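Local coordinates for StAR-related lipid transfer protein 13 (Homo sapiens, PDB 2PSO) that stimulates GTP hydrolysis by RhoA, and perhaps by Cdc42, and carries the lipid-binding START domain modelled here, at residues S80-P86 and G186-T191; V89-V94 and I221-F225. All coordinates share one frame; numbering follows the deposited sequence.

Contact 1. Residues S80-P86 and G186-T191; sequences SVEVEAP and GKSRLT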
loop_
_atom_site.group_PDB
_atom_site.type_symbol
_atom_site.label_atom_id
_atom_site.label_comp_id
_atom_site.label_asym_id
_atom_site.label_seq_id
_atom_site.Cartn_x
_atom_site.Cartn_y
_atom_site.Cartn_z
ATOM N N SER A 80 1.517 8.711 3.313
ATOM C CA SER A 80 0.421 9.536 3.850
ATOM C C SER A 80 -0.101 10.640 2.937
ATOM O O SER A 80 0.584 11.071 2.008
ATOM C CB SER A 80 0.858 10.198 5.124
ATOM O OG SER A 80 0.702 9.291 6.171
ATOM N N VAL A 81 -1.328 11.086 3.219
ATOM C CA VAL A 81 -1.897 12.292 2.637
ATOM C C VAL A 81 -2.976 12.799 3.553
ATOM O O VAL A 81 -3.475 12.070 4.415
ATOM C CB VAL A 81 -2.611 12.038 1.318
ATOM C CG1 VAL A 81 -1.668 12.134 0.127
ATOM C CG2 VAL A 81 -3.331 10.735 1.372
ATOM N N GLU A 82 -3.331 14.066 3.362
ATOM C CA GLU A 82 -4.516 14.634 3.968
ATOM C C GLU A 82 -5.601 14.603 2.886
ATOM O O GLU A 82 -5.384 15.066 1.765
ATOM C CB GLU A 82 -4.243 16.056 4.468
ATOM C CG GLU A 82 -5.371 16.628 5.338
ATOM C CD GLU A 82 -5.184 18.104 5.731
ATOM O OE1 GLU A 82 -4.178 18.427 6.404
ATOM O OE2 GLU A 82 -6.059 18.938 5.381
ATOM N N VAL A 83 -6.756 14.021 3.186
ATOM C CA VAL A 83 -7.809 13.982 2.173
ATOM C C VAL A 83 -9.065 14.702 2.624
ATOM O O VAL A 83 -9.471 14.583 3.784
ATOM C CB VAL A 83 -8.112 12.544 1.677
ATOM C CG1 VAL A 83 -7.752 11.541 2.723
ATOM C CG2 VAL A 83 -9.570 12.400 1.266
ATOM N N GLU A 84 -9.646 15.468 1.693
ATOM C CA GLU A 84 -10.846 16.292 1.931
ATOM C C GLU A 84 -12.155 15.498 1.998
ATOM O O GLU A 84 -13.050 15.711 1.182
ATOM C CB GLU A 84 -10.983 17.355 0.829
ATOM C CG GLU A 84 -9.827 18.362 0.750
ATOM C CD GLU A 84 -9.689 19.200 2.012
ATOM O OE1 GLU A 84 -10.635 19.963 2.323
ATOM O OE2 GLU A 84 -8.630 19.090 2.686
ATOM N N ALA A 85 -12.260 14.603 2.972
ATOM C CA ALA A 85 -13.461 13.817 3.194
ATOM C C ALA A 85 -13.319 13.141 4.560
ATOM O O ALA A 85 -12.215 12.792 4.972
ATOM C CB ALA A 85 -13.625 12.774 2.087
ATOM N N PRO A 86 -14.435 12.950 5.271
ATOM C CA PRO A 86 -14.400 12.304 6.584
ATOM C C PRO A 86 -13.998 10.833 6.442
ATOM O O PRO A 86 -14.113 10.273 5.339
ATOM C CB PRO A 86 -15.848 12.408 7.055
ATOM C CG PRO A 86 -16.643 12.589 5.817
ATOM C CD PRO A 86 -15.796 13.313 4.849
ATOM N N GLY A 186 -14.278 17.564 8.960
ATOM C CA GLY A 186 -14.635 16.638 7.874
ATOM C C GLY A 186 -13.505 16.336 6.898
ATOM O O GLY A 186 -13.736 16.211 5.695
ATOM N N LYS A 187 -12.280 16.244 7.410
ATOM C CA LYS A 187 -11.143 15.816 6.603
ATOM C C LYS A 187 -10.479 14.602 7.257
ATOM O O LYS A 187 -10.766 14.261 8.409
ATOM C CB LYS A 187 -10.132 16.952 6.444
ATOM C CG LYS A 187 -10.563 18.062 5.512
ATOM C CD LYS A 187 -9.776 19.337 5.809
ATOM C CE LYS A 187 -10.631 20.590 5.566
ATOM N NZ LYS A 187 -10.038 21.852 6.120
ATOM N N SER A 188 -9.593 13.945 6.528
ATOM C CA SER A 188 -8.913 12.791 7.087
ATOM C C SER A 188 -7.447 12.758 6.751
ATOM O O SER A 188 -7.028 13.218 5.679
ATOM C CB SER A 188 -9.539 11.514 6.561
ATOM O OG SER A 188 -10.903 11.488 6.886
ATOM N N ARG A 189 -6.676 12.192 7.673
ATOM C CA ARG A 189 -5.307 11.783 7.404
ATOM C C ARG A 189 -5.392 10.314 6.953
ATOM O O ARG A 189 -5.838 9.455 7.706
ATOM C CB ARG A 189 -4.464 11.941 8.684
ATOM C CG ARG A 189 -3.023 11.414 8.637
ATOM C CD ARG A 189 -1.967 12.511 8.819
ATOM N NE ARG A 189 -1.614 13.197 7.568
ATOM C CZ ARG A 189 -0.409 13.157 6.991
ATOM N NH1 ARG A 189 -0.183 13.824 5.854
ATOM N NH2 ARG A 189 0.578 12.454 7.557
ATOM N N LEU A 190 -4.998 10.034 5.719
ATOM C CA LEU A 190 -4.970 8.662 5.241
ATOM C C LEU A 190 -3.565 8.090 5.296
ATOM O O LEU A 190 -2.640 8.685 4.766
ATOM C CB LEU A 190 -5.462 8.619 3.800
ATOM C CG LEU A 190 -5.314 7.297 3.021
ATOM C CD1 LEU A 190 -5.990 6.184 3.699
ATOM C CD2 LEU A 190 -5.890 7.474 1.639
ATOM N N THR A 191 -3.386 6.935 5.915
ATOM C CA THR A 191 -2.058 6.334 5.966
ATOM C C THR A 191 -2.088 4.887 5.513
ATOM O O THR A 191 -2.785 4.056 6.100
ATOM C CB THR A 191 -1.474 6.395 7.373
ATOM O OG1 THR A 191 -1.201 7.757 7.716
ATOM C CG2 THR A 191 -0.189 5.593 7.471
#
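Val81 and Val83 pair with Leu190 and Ser188 as neighbouring antiparallel strands in the curved beta-sheet of the START fold, their axes 153° apart in direction. Four backbone hydrogen bonds fix the register: Val81 and Leu190 exchange two, as do Val83 and Ser188. The bond from Val83 N to Ser188 O, at 2.6 Å, is nearly straight (169° at the hydrogen). Glu82 with Arg189, between them, and Ser80 with Thr191, at the end, are non-hydrogen-bonded pairs. There the backbones come closer, the CA atoms of Glu82 and Arg189 being 4.5 Å apart, with CA-H...O contacts such as Glu82 CA to Ser188 O alongside.

Apolar contact gathers on the sheet face of Val81, Val83 and Leu190. Leu190 CB meets both valines, Val81 CG2 and Val83 CG1 each 3.9 Å from it, and Val218 of helix 209-223 covers Val81 and Leu190.

The other face is polar. Ser80 OG and Thr191 OG1 share a hydrogen bond of 2.9 Å. The Arg189 chain starts with CG anti to the backbone N (chi1 174°), then bends at chi2 and chi3, which folds the guanidinium back across the partner strand with Ser80 CB and Val81 N over one of its faces. Leucine in place of Arg189 would probably leave Ser80 CB and Val81 N without this flat cover. Farther along, Lys187 and Glu84 run side by side; Lys187 CE is 3.3 Å from Glu84 OE1, but NZ stays beyond salt-bridge range.

Past the strand, Glu84 centres an inverse gamma turn and Pro86 takes the N-cap position of helix 87-96. Ser188 spans this turn: its OG donates to Ala85 O at 2.7 Å, in the carbonyl plane.

Contact 2. Residues V89-V94 and I221-F225; sequences VVLNRV and IRNSF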
loop_
_atom_site.group_PDB
_atom_site.type_symbol
_atom_site.label_atom_id
_atom_site.label_comp_id
_atom_site.label_asym_id
_atom_site.label_seq_id
_atom_site.Cartn_x
_atom_site.Cartn_y
_atom_site.Cartn_z
ATOM N N VAL A 89 -16.157 7.820 4.782
ATOM C CA VAL A 89 -16.201 8.066 3.327
ATOM C C VAL A 89 -14.934 7.610 2.624
ATOM O O VAL A 89 -14.991 6.733 1.782
ATOM C CB VAL A 89 -16.432 9.561 3.001
ATOM C CG1 VAL A 89 -16.397 9.780 1.499
ATOM C CG2 VAL A 89 -17.754 10.023 3.616
ATOM N N VAL A 90 -13.790 8.174 3.003
ATOM C CA VAL A 90 -12.487 7.716 2.497
ATOM C C VAL A 90 -12.309 6.194 2.506
ATOM O O VAL A 90 -11.674 5.622 1.602
ATOM C CB VAL A 90 -11.333 8.303 3.328
ATOM C CG1 VAL A 90 -10.001 8.018 2.654
ATOM C CG2 VAL A 90 -11.542 9.810 3.518
ATOM N N LEU A 91 -12.866 5.552 3.535
ATOM C CA LEU A 91 -12.801 4.123 3.668
ATOM C C LEU A 91 -13.599 3.453 2.560
ATOM O O LEU A 91 -13.144 2.494 1.950
ATOM C CB LEU A 91 -13.289 3.723 5.061
ATOM C CG LEU A 91 -13.441 2.256 5.528
ATOM C CD1 LEU A 91 -14.669 1.722 4.913
ATOM C CD2 LEU A 91 -12.265 1.340 5.245
ATOM N N ASN A 92 -14.780 3.971 2.274
ATOM C CA ASN A 92 -15.597 3.391 1.238
ATOM C C ASN A 92 -14.883 3.656 -0.078
ATOM O O ASN A 92 -14.941 2.842 -1.016
ATOM C CB ASN A 92 -16.986 4.017 1.215
ATOM C CG ASN A 92 -17.840 3.461 0.085
ATOM O OD1 ASN A 92 -18.303 2.320 0.170
ATOM N ND2 ASN A 92 -18.009 4.243 -1.012
ATOM N N ARG A 93 -14.179 4.775 -0.148
ATOM C CA ARG A 93 -13.510 5.097 -1.385
ATOM C C ARG A 93 -12.437 4.067 -1.650
ATOM O O ARG A 93 -12.214 3.710 -2.821
ATOM C CB ARG A 93 -12.893 6.489 -1.353
ATOM C CG ARG A 93 -12.176 6.867 -2.641
ATOM C CD ARG A 93 -13.044 6.691 -3.910
ATOM N NE ARG A 93 -14.289 7.442 -3.888
ATOM C CZ ARG A 93 -14.355 8.770 -3.918
ATOM N NH1 ARG A 93 -15.519 9.382 -3.877
ATOM N NH2 ARG A 93 -13.258 9.501 -3.966
ATOM N N VAL A 94 -11.773 3.569 -0.587
ATOM C CA VAL A 94 -10.735 2.569 -0.828
ATOM C C VAL A 94 -11.401 1.196 -1.016
ATOM O O VAL A 94 -10.964 0.364 -1.809
ATOM C CB VAL A 94 -9.736 2.475 0.322
ATOM C CG1 VAL A 94 -8.762 1.351 0.057
ATOM C CG2 VAL A 94 -9.009 3.765 0.511
ATOM N N ILE A 221 -5.940 8.611 -4.379
ATOM C CA ILE A 221 -7.112 8.532 -3.533
ATOM C C ILE A 221 -7.509 9.930 -3.121
ATOM O O ILE A 221 -8.695 10.280 -3.159
ATOM C CB ILE A 221 -6.860 7.728 -2.294
ATOM C CG1 ILE A 221 -6.727 6.241 -2.675
ATOM C CG2 ILE A 221 -7.995 7.986 -1.300
ATOM C CD1 ILE A 221 -6.182 5.373 -1.596
ATOM N N ARG A 222 -6.517 10.745 -2.768
ATOM C CA ARG A 222 -6.802 12.112 -2.380
ATOM C C ARG A 222 -7.415 12.895 -3.532
ATOM O O ARG A 222 -8.503 13.469 -3.382
ATOM C CB ARG A 222 -5.549 12.799 -1.887
ATOM C CG ARG A 222 -5.761 14.224 -1.491
ATOM C CD ARG A 222 -4.423 14.912 -1.454
ATOM N NE ARG A 222 -3.753 14.820 -2.747
ATOM C CZ ARG A 222 -2.458 15.039 -2.928
ATOM N NH1 ARG A 222 -1.683 15.353 -1.898
ATOM N NH2 ARG A 222 -1.934 14.940 -4.140
ATOM N N ASN A 223 -6.743 12.888 -4.682
ATOM C CA ASN A 223 -7.241 13.591 -5.855
ATOM C C ASN A 223 -8.671 13.237 -6.227
ATOM O O ASN A 223 -9.420 14.078 -6.709
ATOM C CB ASN A 223 -6.346 13.353 -7.060
ATOM C CG ASN A 223 -4.937 13.884 -6.853
ATOM O OD1 ASN A 223 -4.692 14.751 -6.004
ATOM N ND2 ASN A 223 -3.994 13.348 -7.620
ATOM N N SER A 224 -9.072 11.999 -5.983
ATOM C CA SER A 224 -10.398 11.578 -6.394
ATOM C C SER A 224 -11.518 12.184 -5.526
ATOM O O SER A 224 -12.696 11.869 -5.716
ATOM C CB SER A 224 -10.490 10.060 -6.415
ATOM O OG SER A 224 -10.552 9.581 -5.089
ATOM N N PHE A 225 -11.149 13.068 -4.599
ATOM C CA PHE A 225 -12.120 13.797 -3.801
ATOM C C PHE A 225 -11.990 15.282 -4.062
ATOM O O PHE A 225 -12.544 16.099 -3.333
ATOM C CB PHE A 225 -11.869 13.581 -2.315
ATOM C CG PHE A 225 -12.486 12.352 -1.755
ATOM C CD1 PHE A 225 -11.690 11.267 -1.403
ATOM C CD2 PHE A 225 -13.848 12.284 -1.541
ATOM C CE1 PHE A 225 -12.241 10.124 -0.854
ATOM C CE2 PHE A 225 -14.417 11.159 -1.005
ATOM C CZ PHE A 225 -13.610 10.066 -0.659
#
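Val89 meets Phe225 first, its CG1 lying 3.5 Å from ring atom CE2 in an oblique approach. This branch is anti to the backbone N (chi1 177°), which carries it to the ring's outer end. One residue on, Val90 touches two partners more loosely: its CA is 4.1 Å from Phe225 CZ, and its CG1 is 4.4 Å from Ile221 CG2.

Arg93, a helical turn after Val89, makes the densest part of the contact. Bends at chi2 and chi3 lay its guanidinium flat on Phe225, with planes 22° apart. Arg93 CZ is 3.9 Å from the ring centroid and 23° off the ring normal, which defines a cation-pi stack. NH2 stands over the middle of the ring and also reaches Ser224, giving weak hydrogen bonds to OG (2.9 Å) and to the backbone O. Ser224 OG in turn donates to Ile221 O, a link that holds the hydroxyl near the end of the helix. The guanidinium's NE forms a salt bridge with Glu97. Last, Val94 CG2 rests 3.9 Å from Ile221 CD1.

The contact thus joins helix 87-96 to the C-terminal end of helix 209-223 and the residues just after it. Val90 and Phe225 also touch Val83 of strand 76-83, while Val94 packs on Tyr178 of strand 169-182.

How the contacts relate
From the N terminus the chain enters contact 1 on strand 76-83, turns directly into helix 87-96, and there supplies the first half of contact 2. It then passes through the sheet strands and returns on strand 188-196, closing contact 1; helix 209-223 and its tail close contact 2 later. The segments alternate, so the two loops cross. A strand-helix unit from early in the domain is thereby joined to another near its C terminus, strand to strand and helix to helix. The centres lie 8 Å apart, and the two contacts meet directly where Ala85 CB comes 3.6 Å from Phe225 CE2 and Ala85 O comes 3.4 Å from Val90 CG2.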